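Local structure of putative immunoglobulin-blocking virulence protein (Mycoplasma mycoides subsp. capri, 7ADK) at residues G593-P596 / D597-G601; I326-N329 / G330-P333; K215-F218 / N219-K222. The protein probably acts as a virulence factor that binds host immunoglobulins and blocks their action. All blocks are in the same frame, centred on the assembly; numbering follows the deposited sequence.

Contact 1 (G593-P596 / D597-G601); sequences GLEP and DKKLG
The carboxylate of E595 is met from above its plane by the ammonium end of K599, which forms a salt bridge to OE2, 2.8 Å from NZ and 48° out of that plane. Its other oxygen, OE1, has the aliphatic K598 CD beside it at 3.8 Å. The underlying motif is a type I beta turn over E595-K598, with P596 and D597 at its two central positions, prolonged by one residue into an i-to-i+4 bond. E595 O serves both parts: it accepts from K598 N and from K599 N, each at 3.2 Å. One backbone oxygen thus holds the turn together while the side chain of the same residue reaches the lysine four positions on. With chi1 at 51°, CG of E595 is tucked between the backbone N and the carbonyl carbon and lies 3.9 Å from K599 CG, so methylene contact accompanies the ion pair. The D597 carboxylate is engaged outside the turn: OD1 takes hydrogen bonds from N582 and the N169 backbone, and OD2 from the H170 backbone, while P596 also rests on H170. These bonds join the loop between helix 567-579 and strand 608-610 to a remote part of the chain. Beyond the turn, K599 is the centre of an inverse gamma turn, closed by a weak bond from L600 N to K598 O, and L600 then begins a 3-10 segment. Its methyl CD1 folds back to lie 3.5 Å from P596 O.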
# COMPACT_ATOMS: atom_id res chain seq x y z
N GLY A 593 -6.78 12.25 31.92
CA GLY A 593 -5.73 12.59 32.88
C GLY A 593 -6.05 12.09 34.29
O GLY A 593 -6.83 11.16 34.45
N LEU A 594 -5.49 12.72 35.33
CA LEU A 594 -5.73 12.30 36.72
C LEU A 594 -7.13 12.66 37.28
O LEU A 594 -7.60 11.99 38.19
CB LEU A 594 -4.64 12.88 37.64
CG LEU A 594 -3.19 12.48 37.31
CD1 LEU A 594 -2.24 13.08 38.34
CD2 LEU A 594 -2.98 10.97 37.30
N GLU A 595 -7.80 13.68 36.73
CA GLU A 595 -9.11 14.17 37.19
C GLU A 595 -9.96 14.79 36.05
O GLU A 595 -10.06 16.01 35.94
CB GLU A 595 -8.92 15.11 38.40
CG GLU A 595 -7.91 16.25 38.25
CD GLU A 595 -7.36 16.71 39.61
OE1 GLU A 595 -8.15 16.96 40.53
OE2 GLU A 595 -6.13 16.86 39.76
N PRO A 596 -10.57 13.96 35.17
CA PRO A 596 -11.19 14.38 33.90
C PRO A 596 -12.32 15.41 33.97
O PRO A 596 -12.58 16.11 33.00
CB PRO A 596 -11.72 13.11 33.24
CG PRO A 596 -10.83 12.04 33.83
CD PRO A 596 -10.56 12.51 35.25
N ASP A 597 -12.99 15.47 35.11
CA ASP A 597 -14.14 16.32 35.37
C ASP A 597 -13.76 17.72 35.89
O ASP A 597 -14.50 18.67 35.69
CB ASP A 597 -15.03 15.59 36.39
CG ASP A 597 -15.38 14.17 35.92
OD1 ASP A 597 -16.15 14.04 34.94
OD2 ASP A 597 -14.89 13.20 36.53
N LYS A 598 -12.60 17.85 36.55
CA LYS A 598 -12.10 19.11 37.12
C LYS A 598 -11.11 19.78 36.17
O LYS A 598 -11.40 20.84 35.61
CB LYS A 598 -11.50 18.89 38.52
CG LYS A 598 -11.01 20.19 39.18
CD LYS A 598 -10.43 19.95 40.56
CE LYS A 598 -9.92 21.25 41.20
NZ LYS A 598 -9.39 21.05 42.54
N LYS A 599 -9.93 19.18 36.01
CA LYS A 599 -8.81 19.74 35.23
C LYS A 599 -8.91 19.31 33.78
O LYS A 599 -8.10 18.52 33.30
CB LYS A 599 -7.46 19.35 35.86
CG LYS A 599 -7.22 19.94 37.25
CD LYS A 599 -5.82 19.59 37.72
CE LYS A 599 -5.54 20.11 39.13
NZ LYS A 599 -4.60 19.23 39.85
N LEU A 600 -9.88 19.84 33.04
CA LEU A 600 -10.10 19.55 31.62
C LEU A 600 -8.81 19.70 30.79
O LEU A 600 -8.58 18.90 29.88
CB LEU A 600 -11.21 20.45 31.09
CG LEU A 600 -12.64 19.96 31.32
CD1 LEU A 600 -12.97 19.57 32.74
CD2 LEU A 600 -13.60 21.06 30.94
N GLY A 601 -7.94 20.63 31.14
CA GLY A 601 -6.63 20.84 30.53
C GLY A 601 -5.66 19.66 30.52
O GLY A 601 -4.96 19.47 29.53

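Contact 2 (I326-N329 / G330-P333); sequences IDSN and GWGP
S328 meets G330 and W331 in a local, partly buried contact at the interruption of strand 326-332, the middle strand of a three-stranded antiparallel sheet. S328 OG donates to G330 O across 2.8 Å, approaching from above the carbonyl plane, 52° out of it. S328 OG also lies 3.0 Å above one face of the W331 indole, displaced toward the rim. Although W331 NE1 is 3.1 Å from S328 OG, the angle is poor for a bond between them, and the indole N-H is instead paired with S303 OG. The backbone S328 O adds to the contact, with W331 CZ2 3.3 Å away. Strand 326-332 forms a beta hairpin with 318-320, and its break is bridged here: the serine hydroxyl binds the carbonyl two residues on, and the tryptophan after it folds back over the serine. For S328, chi1 of 80° sets OG between the backbone N and the carbonyl carbon, on the side of the second half of the strand. S328 N donates to D327 OD2 at 2.8 Å, and that carboxylate oxygen is also hydrogen-bonded to S303 OG. Y306 stacks on the W331 ring, and I313 of the edge strand 312-313 packs against both S328 and W331.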
# COMPACT_ATOMS: atom_id res chain seq x y z
N ILE A 326 10.61 -7.99 48.09
CA ILE A 326 9.57 -8.03 47.07
C ILE A 326 9.29 -6.61 46.56
O ILE A 326 9.05 -5.69 47.34
CB ILE A 326 8.30 -8.71 47.60
CG1 ILE A 326 8.58 -10.16 48.03
CG2 ILE A 326 7.18 -8.68 46.56
CD1 ILE A 326 7.36 -10.86 48.61
N ASP A 327 9.28 -6.44 45.24
CA ASP A 327 9.11 -5.20 44.49
C ASP A 327 8.17 -5.44 43.30
O ASP A 327 7.81 -6.59 43.03
CB ASP A 327 10.51 -4.72 44.06
CG ASP A 327 10.58 -3.24 43.70
OD1 ASP A 327 11.72 -2.76 43.46
OD2 ASP A 327 9.54 -2.55 43.71
N SER A 328 7.72 -4.42 42.57
CA SER A 328 6.87 -4.65 41.39
C SER A 328 7.01 -3.60 40.31
O SER A 328 7.54 -2.51 40.53
CB SER A 328 5.40 -4.88 41.78
OG SER A 328 4.70 -3.69 42.04
N ASN A 329 6.55 -3.95 39.11
CA ASN A 329 6.33 -3.03 37.99
C ASN A 329 4.82 -2.77 37.76
O ASN A 329 4.39 -2.56 36.63
CB ASN A 329 7.13 -3.52 36.77
CG ASN A 329 6.77 -4.91 36.26
OD1 ASN A 329 5.65 -5.37 36.32
ND2 ASN A 329 7.73 -5.63 35.72
N GLY A 330 4.00 -2.84 38.81
CA GLY A 330 2.55 -2.74 38.72
C GLY A 330 1.83 -2.84 40.06
O GLY A 330 2.13 -3.71 40.88
N TRP A 331 0.89 -1.92 40.31
CA TRP A 331 0.13 -1.75 41.56
C TRP A 331 -1.34 -1.43 41.26
O TRP A 331 -1.64 -0.66 40.36
CB TRP A 331 0.73 -0.65 42.45
CG TRP A 331 2.21 -0.67 42.68
CD1 TRP A 331 2.83 -1.23 43.73
CD2 TRP A 331 3.27 -0.14 41.82
NE1 TRP A 331 4.19 -1.10 43.59
CE2 TRP A 331 4.52 -0.44 42.43
CE3 TRP A 331 3.30 0.53 40.58
CZ2 TRP A 331 5.73 -0.10 41.84
CZ3 TRP A 331 4.53 0.87 39.98
CH2 TRP A 331 5.74 0.56 40.61
N GLY A 332 -2.25 -2.02 42.02
CA GLY A 332 -3.69 -1.90 41.81
C GLY A 332 -4.45 -1.40 43.04
O GLY A 332 -4.07 -1.73 44.17
N PRO A 333 -5.52 -0.62 42.88
CA PRO A 333 -6.41 -0.27 43.97
C PRO A 333 -7.35 -1.43 44.33
O PRO A 333 -7.53 -2.37 43.54
CB PRO A 333 -7.18 0.94 43.44
CG PRO A 333 -7.30 0.65 41.95
CD PRO A 333 -5.99 -0.06 41.63

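Contact 3 (K215-F218 / N219-K222); sequences KEEF and NSGK
S220 grips E217 O twice, through its hydroxyl and through its backbone N. The OG bond is 2.6 Å long and lies in the carbonyl plane, whereas the N-H bond to E217 O, 3.0 Å from S220 N, comes from above that plane, 66° out of it; the two donors therefore reach the oxygen from different directions. Beside this pair, N219 N donates to K215 O at 3.0 Å. The N219 side chain stays near the same carbonyl, its CG 3.4 Å from K215 O. Together these bonds form the C-terminal end of helix 209-218: the N219 to K215 bond is an i-to-i+4 helical bond, and the next, from S220 to E217, is an i-to-i+3 bond that makes residues 217-220 a type I beta turn. At chi1 of 78° the S220 hydroxyl sits between its own backbone N and carbonyl carbon, which turns it back toward the helix end and doubles the grip on an oxygen the last turn offers. E217 bends at its second torsion, and its OE1 lies 4.1 Å from S220 OG, too far for a hydrogen bond. Farther out, E217 touches S229 and F218 touches I227, both of the following helix 227-235, while S220 packs on D226 just before it. F218 also lies against A289 and N290, so the exposed helix end is flanked by two other parts of the chain.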
# COMPACT_ATOMS: atom_id res chain seq x y z
N LYS A 215 8.28 -27.42 39.65
CA LYS A 215 8.17 -28.11 40.95
C LYS A 215 7.62 -29.54 40.80
O LYS A 215 8.09 -30.44 41.49
CB LYS A 215 7.45 -27.24 41.99
CG LYS A 215 5.92 -27.39 42.05
CD LYS A 215 5.25 -26.36 42.96
CE LYS A 215 5.68 -26.52 44.42
NZ LYS A 215 4.94 -25.63 45.34
N GLU A 216 6.69 -29.77 39.88
CA GLU A 216 6.13 -31.10 39.61
C GLU A 216 7.16 -32.09 39.04
O GLU A 216 7.07 -33.28 39.32
CB GLU A 216 4.90 -30.96 38.70
CG GLU A 216 4.10 -32.26 38.48
CD GLU A 216 4.55 -33.15 37.31
OE1 GLU A 216 5.35 -32.74 36.45
OE2 GLU A 216 4.05 -34.29 37.21
N GLU A 217 8.17 -31.62 38.32
CA GLU A 217 9.25 -32.47 37.80
C GLU A 217 10.28 -32.82 38.89
O GLU A 217 10.68 -33.98 38.99
CB GLU A 217 9.88 -31.81 36.57
CG GLU A 217 10.86 -32.69 35.79
CD GLU A 217 10.21 -33.74 34.88
OE1 GLU A 217 9.07 -34.18 35.15
OE2 GLU A 217 10.84 -34.15 33.88
N PHE A 218 10.64 -31.88 39.76
CA PHE A 218 11.45 -32.16 40.95
C PHE A 218 10.76 -33.14 41.91
O PHE A 218 11.42 -33.95 42.55
CB PHE A 218 11.77 -30.86 41.70
CG PHE A 218 12.98 -30.11 41.19
CD1 PHE A 218 12.94 -29.43 39.96
CD2 PHE A 218 14.14 -30.06 41.97
CE1 PHE A 218 14.04 -28.68 39.53
CE2 PHE A 218 15.25 -29.32 41.53
CZ PHE A 218 15.19 -28.62 40.32
N ASN A 219 9.43 -33.09 42.00
CA ASN A 219 8.61 -34.06 42.74
C ASN A 219 8.53 -35.46 42.08
O ASN A 219 8.01 -36.39 42.69
CB ASN A 219 7.22 -33.48 43.04
CG ASN A 219 7.18 -32.39 44.10
OD1 ASN A 219 8.17 -32.00 44.68
ND2 ASN A 219 6.03 -31.90 44.42
N SER A 220 9.05 -35.66 40.86
CA SER A 220 9.18 -36.99 40.26
C SER A 220 10.38 -37.78 40.83
O SER A 220 11.31 -37.21 41.40
CB SER A 220 9.22 -36.90 38.73
OG SER A 220 10.48 -36.49 38.26
N GLY A 221 10.37 -39.10 40.69
CA GLY A 221 11.37 -39.98 41.31
C GLY A 221 12.76 -39.98 40.67
O GLY A 221 13.67 -40.62 41.20
N LYS A 222 12.97 -39.32 39.53
CA LYS A 222 14.20 -39.38 38.72
C LYS A 222 15.39 -38.61 39.32
O LYS A 222 15.25 -37.75 40.18
CB LYS A 222 13.92 -38.97 37.27
CG LYS A 222 13.10 -40.03 36.52
CD LYS A 222 13.02 -39.77 35.01
CE LYS A 222 12.30 -40.92 34.33
NZ LYS A 222 12.40 -40.89 32.87

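From the N terminus the chain passes contact 3 first, then contact 2, then contact 1; each finishes before the next begins, so none nests in or crosses another. Contact 3 closes the turn that ends helix 209-218 on the way to helix 227-235. Contact 2 closes no long loop; it spans the break in strand 326-332, the central strand between 312-313 and 318-320. Contact 1 closes a turn in the long loop between helix 567-579 and strand 608-610, and ties it back to residues 168-170. Contacts 2 and 3 lie on the same side of the chain's centre, with centres about 32 Å apart. Contact 1 is about 25 Å from contact 2, centre to centre, and none touches another.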